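Local coordinates for protein rhomboid protease GlpG (Haemophilus influenzae, PDB 2NR9) that acts as an intramembrane serine protease that probably cleaves transmembrane helices with a serine-histidine dyad contributed by different transmembrane segments, at residues N69-F73 with G114-V119; Q7-T12 with G77-R82. The protein carries 2 engineered substitutions. All blocks are in the same frame, centred on the assembly; numbering follows the deposited sequence.

Interaction 1 (N69-F73 with G114-V119)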
loop_
_atom_site.group_PDB
_atom_site.type_symbol
_atom_site.label_atom_id
_atom_site.label_comp_id
_atom_site.label_asym_id
_atom_site.label_seq_id
_atom_site.Cartn_x
_atom_site.Cartn_y
_atom_site.Cartn_z
ATOM N N ASN A 69 -9.428 1.541 1.481
ATOM C CA ASN A 69 -7.970 1.664 1.440
ATOM C C ASN A 69 -7.372 2.163 2.754
ATOM O O ASN A 69 -6.477 1.527 3.313
ATOM C CB ASN A 69 -7.517 2.547 0.281
ATOM C CG ASN A 69 -7.556 1.828 -1.043
ATOM O OD1 ASN A 69 -7.016 2.309 -2.035
ATOM N ND2 ASN A 69 -8.132 0.635 -1.051
ATOM N N LEU A 70 -7.870 3.296 3.247
ATOM C CA LEU A 70 -7.362 3.884 4.491
ATOM C C LEU A 70 -7.596 3.033 5.736
ATOM O O LEU A 70 -6.783 3.054 6.659
ATOM C CB LEU A 70 -7.891 5.308 4.701
ATOM C CG LEU A 70 -7.267 6.362 3.784
ATOM C CD1 LEU A 70 -7.522 7.765 4.315
ATOM C CD2 LEU A 70 -5.775 6.119 3.667
ATOM N N SER A 71 -8.737 2.348 5.796
ATOM C CA SER A 71 -9.032 1.458 6.925
ATOM C C SER A 71 -7.954 0.383 7.027
ATOM O O SER A 71 -7.319 0.221 8.066
ATOM C CB SER A 71 -10.397 0.785 6.749
ATOM O OG SER A 71 -11.442 1.739 6.646
ATOM N N TRP A 72 -7.770 -0.358 5.937
ATOM C CA TRP A 72 -6.783 -1.427 5.881
ATOM C C TRP A 72 -5.347 -0.927 6.065
ATOM O O TRP A 72 -4.557 -1.558 6.766
ATOM C CB TRP A 72 -6.927 -2.221 4.581
ATOM C CG TRP A 72 -8.125 -3.122 4.562
ATOM C CD1 TRP A 72 -9.421 -2.762 4.323
ATOM C CD2 TRP A 72 -8.137 -4.535 4.790
ATOM N NE1 TRP A 72 -10.238 -3.865 4.395
ATOM C CE2 TRP A 72 -9.473 -4.966 4.675
ATOM C CE3 TRP A 72 -7.145 -5.478 5.078
ATOM C CZ2 TRP A 72 -9.845 -6.299 4.847
ATOM C CZ3 TRP A 72 -7.515 -6.801 5.243
ATOM C CH2 TRP A 72 -8.853 -7.201 5.124
ATOM N N PHE A 73 -5.010 0.201 5.443
ATOM C CA PHE A 73 -3.661 0.770 5.595
ATOM C C PHE A 73 -3.413 1.287 7.010
ATOM O O PHE A 73 -2.313 1.146 7.541
ATOM C CB PHE A 73 -3.398 1.894 4.581
ATOM C CG PHE A 73 -2.010 2.515 4.699
ATOM C CD1 PHE A 73 -0.904 1.882 4.157
ATOM C CD2 PHE A 73 -1.824 3.726 5.358
ATOM C CE1 PHE A 73 0.362 2.444 4.261
ATOM C CE2 PHE A 73 -0.558 4.290 5.473
ATOM C CZ PHE A 73 0.531 3.655 4.918
ATOM N N GLY A 114 -4.703 5.691 -6.319
ATOM C CA GLY A 114 -5.079 5.001 -5.096
ATOM C C GLY A 114 -3.988 4.240 -4.380
ATOM O O GLY A 114 -3.009 3.796 -4.988
ATOM N N LEU A 115 -4.268 3.938 -3.117
ATOM C CA LEU A 115 -3.330 3.298 -2.209
ATOM C C LEU A 115 -3.452 1.752 -2.135
ATOM O O LEU A 115 -2.716 1.110 -1.381
ATOM C CB LEU A 115 -3.541 3.896 -0.804
ATOM C CG LEU A 115 -2.477 3.740 0.281
ATOM C CD1 LEU A 115 -1.217 4.492 -0.102
ATOM C CD2 LEU A 115 -3.030 4.262 1.626
ATOM N N SER A 116 -4.344 1.156 -2.930
ATOM C CA SER A 116 -4.570 -0.305 -2.848
ATOM C C SER A 116 -3.355 -1.185 -3.183
ATOM O O SER A 116 -3.195 -2.264 -2.620
ATOM C CB SER A 116 -5.817 -0.738 -3.634
ATOM O OG SER A 116 -5.709 -0.406 -5.004
ATOM N N GLY A 117 -2.489 -0.705 -4.068
ATOM C CA GLY A 117 -1.262 -1.424 -4.393
ATOM C C GLY A 117 -0.334 -1.463 -3.188
ATOM O O GLY A 117 0.371 -2.447 -2.969
ATOM N N VAL A 118 -0.329 -0.380 -2.414
ATOM C CA VAL A 118 0.471 -0.308 -1.190
ATOM C C VAL A 118 -0.159 -1.169 -0.094
ATOM O O VAL A 118 0.546 -1.851 0.661
ATOM C CB VAL A 118 0.624 1.145 -0.692
ATOM C CG1 VAL A 118 1.403 1.187 0.623
ATOM C CG2 VAL A 118 1.322 1.994 -1.746
ATOM N N VAL A 119 -1.490 -1.182 -0.053
ATOM C CA VAL A 119 -2.227 -1.978 0.924
ATOM C C VAL A 119 -1.869 -3.459 0.797
ATOM O O VAL A 119 -1.554 -4.113 1.782
ATOM C CB VAL A 119 -3.769 -1.788 0.779
ATOM C CG1 VAL A 119 -4.509 -2.735 1.691
ATOM C CG2 VAL A 119 -4.161 -0.347 1.087
#

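Interaction 2 (Q7-T12 with G77-R82)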
loop_
_atom_site.group_PDB
_atom_site.type_symbol
_atom_site.label_atom_id
_atom_site.label_comp_id
_atom_site.label_asym_id
_atom_site.label_seq_id
_atom_site.Cartn_x
_atom_site.Cartn_y
_atom_site.Cartn_z
ATOM N N GLN A 7 -0.227 6.753 20.149
ATOM C CA GLN A 7 -0.026 5.309 20.100
ATOM C C GLN A 7 0.360 4.858 18.689
ATOM O O GLN A 7 1.414 4.254 18.485
ATOM C CB GLN A 7 -1.298 4.584 20.552
ATOM C CG GLN A 7 -1.161 3.071 20.644
ATOM C CD GLN A 7 -2.448 2.396 21.083
ATOM O OE1 GLN A 7 -3.537 2.952 20.936
ATOM N NE2 GLN A 7 -2.329 1.182 21.609
ATOM N N GLN A 8 -0.501 5.160 17.722
ATOM C CA GLN A 8 -0.264 4.777 16.335
ATOM C C GLN A 8 1.007 5.411 15.768
ATOM O O GLN A 8 1.590 6.315 16.370
ATOM C CB GLN A 8 -1.476 5.113 15.458
ATOM C CG GLN A 8 -2.692 4.204 15.675
ATOM C CD GLN A 8 -3.357 4.402 17.028
ATOM O OE1 GLN A 8 -4.108 3.543 17.494
ATOM N NE2 GLN A 8 -3.092 5.539 17.660
ATOM N N GLY A 9 1.436 4.919 14.613
ATOM C CA GLY A 9 2.650 5.409 13.984
ATOM C C GLY A 9 2.496 6.775 13.352
ATOM O O GLY A 9 1.444 7.102 12.802
ATOM N N LYS A 10 3.567 7.563 13.413
ATOM C CA LYS A 10 3.580 8.904 12.843
ATOM C C LYS A 10 3.511 8.888 11.311
ATOM O O LYS A 10 2.820 9.704 10.712
ATOM C CB LYS A 10 4.810 9.675 13.325
ATOM C CG LYS A 10 4.803 9.958 14.822
ATOM C CD LYS A 10 6.071 10.662 15.266
ATOM C CE LYS A 10 6.032 10.963 16.764
ATOM N NZ LYS A 10 7.252 11.687 17.221
ATOM N N ILE A 11 4.229 7.962 10.682
ATOM C CA ILE A 11 4.208 7.860 9.221
ATOM C C ILE A 11 2.831 7.395 8.727
ATOM O O ILE A 11 2.281 7.955 7.780
ATOM C CB ILE A 11 5.304 6.920 8.697
ATOM C CG1 ILE A 11 6.698 7.465 9.058
ATOM C CG2 ILE A 11 5.184 6.751 7.175
ATOM C CD1 ILE A 11 7.044 8.805 8.395
ATOM N N THR A 12 2.284 6.368 9.378
ATOM C CA THR A 12 0.943 5.872 9.058
ATOM C C THR A 12 -0.040 7.032 9.096
ATOM O O THR A 12 -0.792 7.263 8.146
ATOM C CB THR A 12 0.470 4.825 10.098
ATOM O OG1 THR A 12 1.339 3.686 10.071
ATOM C CG2 THR A 12 -0.947 4.381 9.802
ATOM N N GLY A 77 -0.715 -0.949 8.165
ATOM C CA GLY A 77 0.425 -0.065 8.004
ATOM C C GLY A 77 0.894 0.316 9.398
ATOM O O GLY A 77 2.100 0.397 9.670
ATOM N N GLY A 78 -0.071 0.499 10.299
ATOM C CA GLY A 78 0.211 0.823 11.699
ATOM C C GLY A 78 0.923 -0.314 12.413
ATOM O O GLY A 78 1.897 -0.086 13.130
ATOM N N MET A 79 0.424 -1.540 12.242
ATOM C CA MET A 79 1.093 -2.709 12.820
ATOM C C MET A 79 2.559 -2.725 12.427
ATOM O O MET A 79 3.428 -2.950 13.265
ATOM C CB MET A 79 0.449 -4.013 12.351
ATOM C CG MET A 79 -0.898 -4.311 12.951
ATOM S SD MET A 79 -1.421 -5.982 12.526
ATOM C CE MET A 79 -3.105 -5.973 13.160
ATOM N N ILE A 80 2.823 -2.553 11.133
ATOM C CA ILE A 80 4.195 -2.548 10.619
ATOM C C ILE A 80 5.025 -1.457 11.276
ATOM O O ILE A 80 6.130 -1.708 11.757
ATOM C CB ILE A 80 4.237 -2.364 9.076
ATOM C CG1 ILE A 80 3.637 -3.584 8.377
ATOM C CG2 ILE A 80 5.671 -2.145 8.600
ATOM C CD1 ILE A 80 3.704 -3.513 6.861
ATOM N N GLU A 81 4.491 -0.243 11.308
ATOM C CA GLU A 81 5.215 0.863 11.914
ATOM C C GLU A 81 5.536 0.604 13.386
ATOM O O GLU A 81 6.671 0.785 13.821
ATOM C CB GLU A 81 4.448 2.171 11.764
ATOM C CG GLU A 81 5.182 3.354 12.360
ATOM C CD GLU A 81 4.703 4.663 11.798
ATOM O OE1 GLU A 81 3.559 4.713 11.313
ATOM O OE2 GLU A 81 5.474 5.644 11.837
ATOM N N ARG A 82 4.536 0.168 14.143
ATOM C CA ARG A 82 4.719 -0.085 15.570
ATOM C C ARG A 82 5.581 -1.307 15.852
ATOM O O ARG A 82 6.165 -1.425 16.924
ATOM C CB ARG A 82 3.368 -0.219 16.276
ATOM C CG ARG A 82 2.644 1.096 16.485
ATOM C CD ARG A 82 1.329 0.907 17.249
ATOM N NE ARG A 82 0.282 0.302 16.425
ATOM C CZ ARG A 82 -0.025 -0.992 16.423
ATOM N NH1 ARG A 82 0.623 -1.833 17.220
ATOM N NH2 ARG A 82 -0.995 -1.442 15.638
#

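Interaction 1 (N69-F73 with G114-V119)
F73 lays one face of its ring over L115, whose CD2 methyl stands 4.1 Å from the centroid of the F73 ring and 27° off its normal, a CH-pi contact. V118 reaches the same ring obliquely, its CG1 lying 4.0 Å from CE1 of F73. The first torsion of F73 explains the pose: with CG anti to the backbone N (chi1 -180°), the ring swings across to L115 and V118, at the start of helix 116-131, while T16 and L15 of helix 10-27 also pack against it. W72 behaves differently. Its CB touches CG1 of V119, but the indole leads away to meet F144 edge-to-face. V119 sits along one turn of helix 63-84, with CG2 3.7 Å from the carbonyl O of N69 as well as beside CB of F73.

The second flat group is the amide of N69, which points across the contact to the backbone at the start of the nucleophile's helix. Its OD1 lies 3.0 Å from the backbone N of S116, although the angle is too poor for a hydrogen bond, and it accepts a weak one from NE2 of H60. The amide nitrogen turns instead to the carbon side of the serine, ND2 packing 3.7 Å from CB of S116. The hydroxyl of S116 finds its partner elsewhere, in a hydrogen bond with NE2 of the active-site H169.

G114-L115-S116-G117 is the GxSG signature of rhomboid proteases; L115 points its side chain into the packing against helix 63-84, while the hydroxyl of S116 turns to H169. Apolar contacts thus fix the serine's helix start against helix 63-84, and the amide lies next to the S116 backbone NH, consistent with the oxyanion hole that an asparagine and this NH help to form in related rhomboids.

Interaction 2 (Q7-T12 with G77-R82)
E81 drives its carboxylate into the first turn of helix 10-27 and takes three hydrogen bonds there. The I11 amide gives a 2.9 Å bond from N to OE2 of E81, at 158° and on the syn lone pair. T12 then supplies two to the other oxygen: its N lies 2.8 Å from OE1 of E81 (166°), and its OG1 comes closer still, 2.7 Å from the same OE1, arriving nearly in line with the C-O bond. The hydroxyl can join its own amide because OG1 is held beside the backbone N, anti to the carbonyl carbon. E81, for its part, is stretched straight, CG anti to the backbone N (chi1 -179°) and the chain extended beyond, which carries the carboxylate over to the start of helix 10-27. S86 OG also binds OE2, so both oxygens are gripped more than once.

G9, at the N-cap position, makes this depth possible: having no side chain, it lets the fork slide over its backbone, CA only 2.9 Å from OE1 of E81. G77 and G78 likewise present bare backbone to T12, whose CG2 lies 4.0 Å from N of G78. Further out, R82 bends at its third torsion and lays CD against the carbonyl of Q7, 3.6 Å from its O.

The amides at a helix start would probably stabilise the carboxylate's negative charge. This is helix capping by a side chain from another helix of the same chain: a glutamate at the predicted cytoplasmic end of helix 63-84 takes the first-turn N-H groups of I11 and T12 beyond a glycine N-cap, tying helix 10-27 to helix 63-84.

In the fold
Helix 63-84 runs through both contacts, facing the nucleophile's helix in interaction 1 and helix 10-27 in interaction 2, with their centres 14 Å apart. They meet directly where CE2 of F73 comes within 4.0 Å of the carbonyl O of T12, so the ring that packs on the GxSG segment also abuts the first turn of the capped helix. Only interaction 1 holds an annotated active-site residue: the S116 and H169 side chains approach to about 3 Å. Bound polyether detergent comes within about 4 Å of the L70 side chain, and the nearest to the Q8 side chain is about 8 Å off.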